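Local coordinates for transcriptional regulator (Rhodococcus sp., PDB 2O0Y), which probably binds DNA as a transcription factor of the IclR family, with a helix-turn-helix domain joined to a C-terminal regulatory domain, at residues 103-117 / 128-140. Numbering follows the deposited sequence.
Sequences MRQLSADTGETVNLY and AQCESTATVRSVI
Gln129 and Asn115 lie side by side on neighbouring strands, pointing the same way with their amide planes turned 51° apart. Gln129 NE2 donates to Asn115 OD1 at 2.7 Å, and the acceptor lies in the plane of the glutamine amide. The same NE2 also gives a bond to Ile140 O, 2.8 Å away, in that carbonyl's plane and on a lone pair. With CG anti to the backbone N (chi1 -176°) and the chain extended beyond it, the Gln129 amide spans from the strand to the loop that returns past it. A leucine here would probably leave Asn115 OD1 and Ile140 O without this shared donor and loosen the hold on the loop. Thr113 holds the same loop two residues earlier, at Ser138. Its OG1 donates to Ser138 O at 2.8 Å in the carbonyl plane, while CG2 rests on Gln129 CG. Glu112 OE1 and the backbone N of Thr113 and Ser138 share one water. Glu112 OE2 is hydrogen-bonded to Tyr240 OH and salt-bridged to Arg231. These strands, 113-120 and 123-130, form an antiparallel beta hairpin in the GAF-like C-terminal domain of the IclR family. Val114 and Cys130 are a hydrogen-bonded pair, and Leu116 N bonds to Ala128 O. On the sheet face of Val114 and Cys130, helix 97-110 packs across the hairpin. Cys130 SG sits 3.7 Å from CB of Met103, a selenomethionine. The bend at chi3 (58°) brings Met103 CE over Ala128, 4.1 Å from its CB. Beyond the helix end, Ser132 OG donates to Gly111 O at 2.8 Å from above the carbonyl plane. It also accepts from Ala134 N in an ST turn. Inside the loop, Arg137 grips Glu131 OE1 side-on through NE and NH2, and NH1 bonds to Ala134 O.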
loop_
_atom_site.group_PDB
_atom_site.type_symbol
_atom_site.label_atom_id
_atom_site.label_comp_id
_atom_site.label_asym_id
_atom_site.label_seq_id
_atom_site.Cartn_x
_atom_site.Cartn_y
_atom_site.Cartn_z
HETATM N N MSE B 103 -25.042 -4.035 7.661
HETATM C CA MSE B 103 -24.537 -3.210 8.768
HETATM C C MSE B 103 -25.579 -2.164 9.137
HETATM O O MSE B 103 -25.781 -1.827 10.310
HETATM C CB MSE B 103 -23.243 -2.520 8.321
HETATM C CG MSE B 103 -22.094 -3.453 8.038
HETATM SE SE MSE B 103 -20.514 -2.449 7.348
HETATM C CE MSE B 103 -20.175 -1.151 8.803
ATOM N N ARG B 104 -26.220 -1.611 8.123
ATOM C CA ARG B 104 -27.260 -0.609 8.350
ATOM C C ARG B 104 -28.417 -1.222 9.123
ATOM O O ARG B 104 -28.886 -0.662 10.136
ATOM C CB ARG B 104 -27.730 -0.002 7.001
ATOM C CG ARG B 104 -28.509 1.269 7.190
ATOM C CD ARG B 104 -29.180 1.721 5.892
ATOM N NE ARG B 104 -28.124 2.027 4.895
ATOM C CZ ARG B 104 -27.883 1.324 3.791
ATOM N NH1 ARG B 104 -26.898 1.725 2.998
ATOM N NH2 ARG B 104 -28.623 0.248 3.461
ATOM N N GLN B 105 -28.848 -2.418 8.714
ATOM C CA GLN B 105 -29.939 -3.065 9.439
ATOM C C GLN B 105 -29.551 -3.419 10.892
ATOM O O GLN B 105 -30.339 -3.265 11.833
ATOM C CB GLN B 105 -30.455 -4.281 8.653
ATOM C CG GLN B 105 -31.708 -4.915 9.256
ATOM C CD GLN B 105 -32.899 -3.974 9.223
ATOM O OE1 GLN B 105 -33.140 -3.309 8.216
ATOM N NE2 GLN B 105 -33.648 -3.908 10.338
ATOM N N LEU B 106 -28.341 -3.884 11.088
ATOM C CA LEU B 106 -27.798 -4.166 12.433
ATOM C C LEU B 106 -27.851 -2.901 13.273
ATOM O O LEU B 106 -28.224 -2.949 14.454
ATOM C CB LEU B 106 -26.309 -4.631 12.321
ATOM C CG LEU B 106 -25.674 -4.971 13.669
ATOM C CD1 LEU B 106 -26.594 -5.993 14.453
ATOM C CD2 LEU B 106 -24.234 -5.480 13.466
ATOM N N SER B 107 -27.438 -1.778 12.698
ATOM C CA SER B 107 -27.528 -0.502 13.444
ATOM C C SER B 107 -28.973 -0.186 13.847
ATOM O O SER B 107 -29.256 0.158 15.003
ATOM C CB SER B 107 -26.928 0.643 12.646
ATOM O OG SER B 107 -26.919 1.772 13.463
ATOM N N ALA B 108 -29.907 -0.355 12.918
ATOM C CA ALA B 108 -31.336 -0.148 13.210
ATOM C C ALA B 108 -31.828 -1.120 14.273
ATOM O O ALA B 108 -32.623 -0.751 15.149
ATOM C CB ALA B 108 -32.167 -0.330 11.958
ATOM N N ASP B 109 -31.376 -2.371 14.187
ATOM C CA ASP B 109 -31.884 -3.443 15.062
ATOM C C ASP B 109 -31.315 -3.279 16.484
ATOM O O ASP B 109 -31.972 -3.622 17.457
ATOM C CB ASP B 109 -31.455 -4.804 14.479
ATOM C CG ASP B 109 -32.338 -5.269 13.305
ATOM O OD1 ASP B 109 -33.347 -4.598 12.986
ATOM O OD2 ASP B 109 -32.031 -6.336 12.703
ATOM N N THR B 110 -30.092 -2.752 16.619
ATOM C CA THR B 110 -29.502 -2.657 17.971
ATOM C C THR B 110 -29.595 -1.243 18.561
ATOM O O THR B 110 -29.533 -1.073 19.776
ATOM C CB THR B 110 -27.997 -3.045 17.978
ATOM O OG1 THR B 110 -27.321 -2.200 17.040
ATOM C CG2 THR B 110 -27.767 -4.523 17.594
ATOM N N GLY B 111 -29.685 -0.220 17.702
ATOM C CA GLY B 111 -29.703 1.167 18.170
ATOM C C GLY B 111 -28.306 1.722 18.385
ATOM O O GLY B 111 -28.129 2.852 18.886
ATOM N N GLU B 112 -27.296 0.931 17.977
ATOM C CA GLU B 112 -25.890 1.282 18.151
ATOM C C GLU B 112 -25.166 1.497 16.823
ATOM O O GLU B 112 -25.592 0.950 15.785
ATOM C CB GLU B 112 -25.161 0.198 18.955
ATOM C CG GLU B 112 -25.787 -0.156 20.287
ATOM C CD GLU B 112 -25.922 0.979 21.258
ATOM O OE1 GLU B 112 -25.364 2.058 21.005
ATOM O OE2 GLU B 112 -26.536 0.759 22.333
ATOM N N THR B 113 -24.102 2.305 16.870
ATOM C CA THR B 113 -23.222 2.519 15.731
ATOM C C THR B 113 -22.499 1.218 15.436
ATOM O O THR B 113 -22.012 0.573 16.370
ATOM C CB THR B 113 -22.213 3.624 16.021
ATOM O OG1 THR B 113 -22.937 4.879 16.086
ATOM C CG2 THR B 113 -21.126 3.700 14.852
ATOM N N VAL B 114 -22.455 0.837 14.149
ATOM C CA VAL B 114 -21.811 -0.382 13.703
ATOM C C VAL B 114 -20.544 0.035 12.984
ATOM O O VAL B 114 -20.622 0.748 11.998
ATOM C CB VAL B 114 -22.705 -1.150 12.746
ATOM C CG1 VAL B 114 -21.964 -2.352 12.225
ATOM C CG2 VAL B 114 -23.992 -1.593 13.486
ATOM N N ASN B 115 -19.379 -0.438 13.460
ATOM C CA ASN B 115 -18.058 -0.089 12.867
ATOM C C ASN B 115 -17.445 -1.334 12.254
ATOM O O ASN B 115 -17.464 -2.390 12.892
ATOM C CB ASN B 115 -17.121 0.374 13.995
ATOM C CG ASN B 115 -17.526 1.740 14.554
ATOM O OD1 ASN B 115 -17.801 2.663 13.793
ATOM N ND2 ASN B 115 -17.625 1.846 15.862
ATOM N N LEU B 116 -16.865 -1.228 11.062
ATOM C CA LEU B 116 -16.139 -2.362 10.500
ATOM C C LEU B 116 -14.688 -1.973 10.633
ATOM O O LEU B 116 -14.253 -0.997 10.008
ATOM C CB LEU B 116 -16.464 -2.603 9.017
ATOM C CG LEU B 116 -15.973 -3.933 8.396
ATOM C CD1 LEU B 116 -16.816 -4.265 7.192
ATOM C CD2 LEU B 116 -14.576 -3.778 7.845
ATOM N N TYR B 117 -13.932 -2.718 11.434
ATOM C CA TYR B 117 -12.530 -2.359 11.669
ATOM C C TYR B 117 -11.605 -3.329 11.009
ATOM O O TYR B 117 -11.939 -4.502 10.936
ATOM C CB TYR B 117 -12.244 -2.550 13.137
ATOM C CG TYR B 117 -12.639 -1.496 14.099
ATOM C CD1 TYR B 117 -11.774 -0.431 14.349
ATOM C CD2 TYR B 117 -13.842 -1.587 14.840
ATOM C CE1 TYR B 117 -12.105 0.543 15.294
ATOM C CE2 TYR B 117 -14.157 -0.632 15.801
ATOM C CZ TYR B 117 -13.268 0.415 16.029
ATOM O OH TYR B 117 -13.508 1.388 16.965
ATOM N N ALA B 128 -15.406 1.150 7.469
ATOM C CA ALA B 128 -16.787 1.471 7.128
ATOM C C ALA B 128 -17.624 1.547 8.389
ATOM O O ALA B 128 -17.270 0.919 9.387
ATOM C CB ALA B 128 -17.394 0.385 6.153
ATOM N N GLN B 129 -18.714 2.339 8.357
ATOM C CA GLN B 129 -19.461 2.651 9.588
ATOM C C GLN B 129 -20.923 2.925 9.294
ATOM O O GLN B 129 -21.216 3.587 8.297
ATOM C CB GLN B 129 -18.845 3.922 10.189
ATOM C CG GLN B 129 -19.416 4.373 11.543
ATOM C CD GLN B 129 -18.628 5.544 12.119
ATOM O OE1 GLN B 129 -18.737 6.665 11.619
ATOM N NE2 GLN B 129 -17.783 5.275 13.153
ATOM N N CYS B 130 -21.831 2.439 10.133
ATOM C CA CYS B 130 -23.232 2.828 10.034
ATOM C C CYS B 130 -23.644 3.371 11.392
ATOM O O CYS B 130 -23.747 2.611 12.366
ATOM C CB CYS B 130 -24.104 1.622 9.689
ATOM S SG CYS B 130 -23.813 1.103 7.952
ATOM N N GLU B 131 -23.841 4.680 11.478
ATOM C CA GLU B 131 -24.168 5.282 12.763
ATOM C C GLU B 131 -25.628 5.059 13.081
ATOM O O GLU B 131 -26.480 5.053 12.186
ATOM C CB GLU B 131 -23.914 6.758 12.714
ATOM C CG GLU B 131 -22.407 7.146 12.801
ATOM C CD GLU B 131 -22.288 8.655 12.759
ATOM O OE1 GLU B 131 -22.770 9.307 13.696
ATOM O OE2 GLU B 131 -21.783 9.198 11.770
ATOM N N SER B 132 -25.941 4.904 14.356
ATOM C CA SER B 132 -27.335 4.862 14.766
ATOM C C SER B 132 -27.889 6.306 14.874
ATOM O O SER B 132 -27.167 7.278 14.679
ATOM C CB SER B 132 -27.496 4.106 16.084
ATOM O OG SER B 132 -27.220 4.899 17.233
ATOM N N THR B 133 -29.171 6.438 15.201
ATOM C CA THR B 133 -29.788 7.754 15.322
ATOM C C THR B 133 -29.831 8.205 16.779
ATOM O O THR B 133 -30.439 9.236 17.092
ATOM C CB THR B 133 -31.261 7.736 14.845
ATOM O OG1 THR B 133 -31.963 6.822 15.672
ATOM C CG2 THR B 133 -31.366 7.248 13.400
ATOM N N ALA B 134 -29.236 7.429 17.679
ATOM C CA ALA B 134 -29.335 7.744 19.115
ATOM C C ALA B 134 -28.552 9.027 19.325
ATOM O O ALA B 134 -27.591 9.266 18.624
ATOM C CB ALA B 134 -28.731 6.622 19.920
ATOM N N THR B 135 -28.972 9.884 20.229
ATOM C CA THR B 135 -28.261 11.178 20.424
ATOM C C THR B 135 -26.924 11.009 21.154
ATOM O O THR B 135 -25.995 11.816 20.964
ATOM C CB THR B 135 -29.093 12.171 21.172
ATOM O OG1 THR B 135 -29.423 11.628 22.450
ATOM C CG2 THR B 135 -30.391 12.481 20.410
ATOM N N VAL B 136 -26.833 9.968 21.988
ATOM C CA VAL B 136 -25.541 9.527 22.550
ATOM C C VAL B 136 -25.098 8.198 21.922
ATOM O O VAL B 136 -25.791 7.162 22.035
ATOM C CB VAL B 136 -25.592 9.453 24.110
ATOM C CG1 VAL B 136 -24.252 9.026 24.664
ATOM C CG2 VAL B 136 -25.987 10.787 24.689
ATOM N N ARG B 137 -23.985 8.218 21.198
ATOM C CA ARG B 137 -23.609 7.038 20.453
ATOM C C ARG B 137 -22.122 7.053 20.248
ATOM O O ARG B 137 -21.454 8.052 20.638
ATOM C CB ARG B 137 -24.364 6.984 19.123
ATOM C CG ARG B 137 -24.002 8.088 18.093
ATOM C CD ARG B 137 -24.873 7.884 16.867
ATOM N NE ARG B 137 -24.632 8.860 15.798
ATOM C CZ ARG B 137 -25.378 9.928 15.564
ATOM N NH1 ARG B 137 -26.412 10.264 16.346
ATOM N NH2 ARG B 137 -25.058 10.700 14.539
ATOM N N SER B 138 -21.583 5.962 19.694
ATOM C CA SER B 138 -20.174 5.949 19.269
ATOM C C SER B 138 -20.067 6.693 17.961
ATOM O O SER B 138 -20.848 6.466 17.021
ATOM C CB SER B 138 -19.614 4.525 19.001
ATOM O OG SER B 138 -18.557 4.624 18.016
ATOM N N VAL B 139 -19.107 7.600 17.889
ATOM C CA VAL B 139 -18.914 8.387 16.670
ATOM C C VAL B 139 -17.422 8.415 16.275
ATOM O O VAL B 139 -16.929 9.445 15.762
ATOM C CB VAL B 139 -19.474 9.820 16.858
ATOM C CG1 VAL B 139 -18.944 10.462 18.141
ATOM C CG2 VAL B 139 -19.143 10.679 15.685
ATOM N N ILE B 140 -16.722 7.301 16.470
ATOM C CA ILE B 140 -15.298 7.140 16.058
ATOM C C ILE B 140 -15.035 7.518 14.592
ATOM O O ILE B 140 -15.705 6.993 13.696
ATOM C CB ILE B 140 -14.826 5.676 16.267
ATOM C CG1 ILE B 140 -14.783 5.332 17.734
ATOM C CG2 ILE B 140 -13.376 5.487 15.846
ATOM C CD1 ILE B 140 -13.325 5.376 18.233
HETATM O O HOH W 1 -23.609 3.728 19.531
#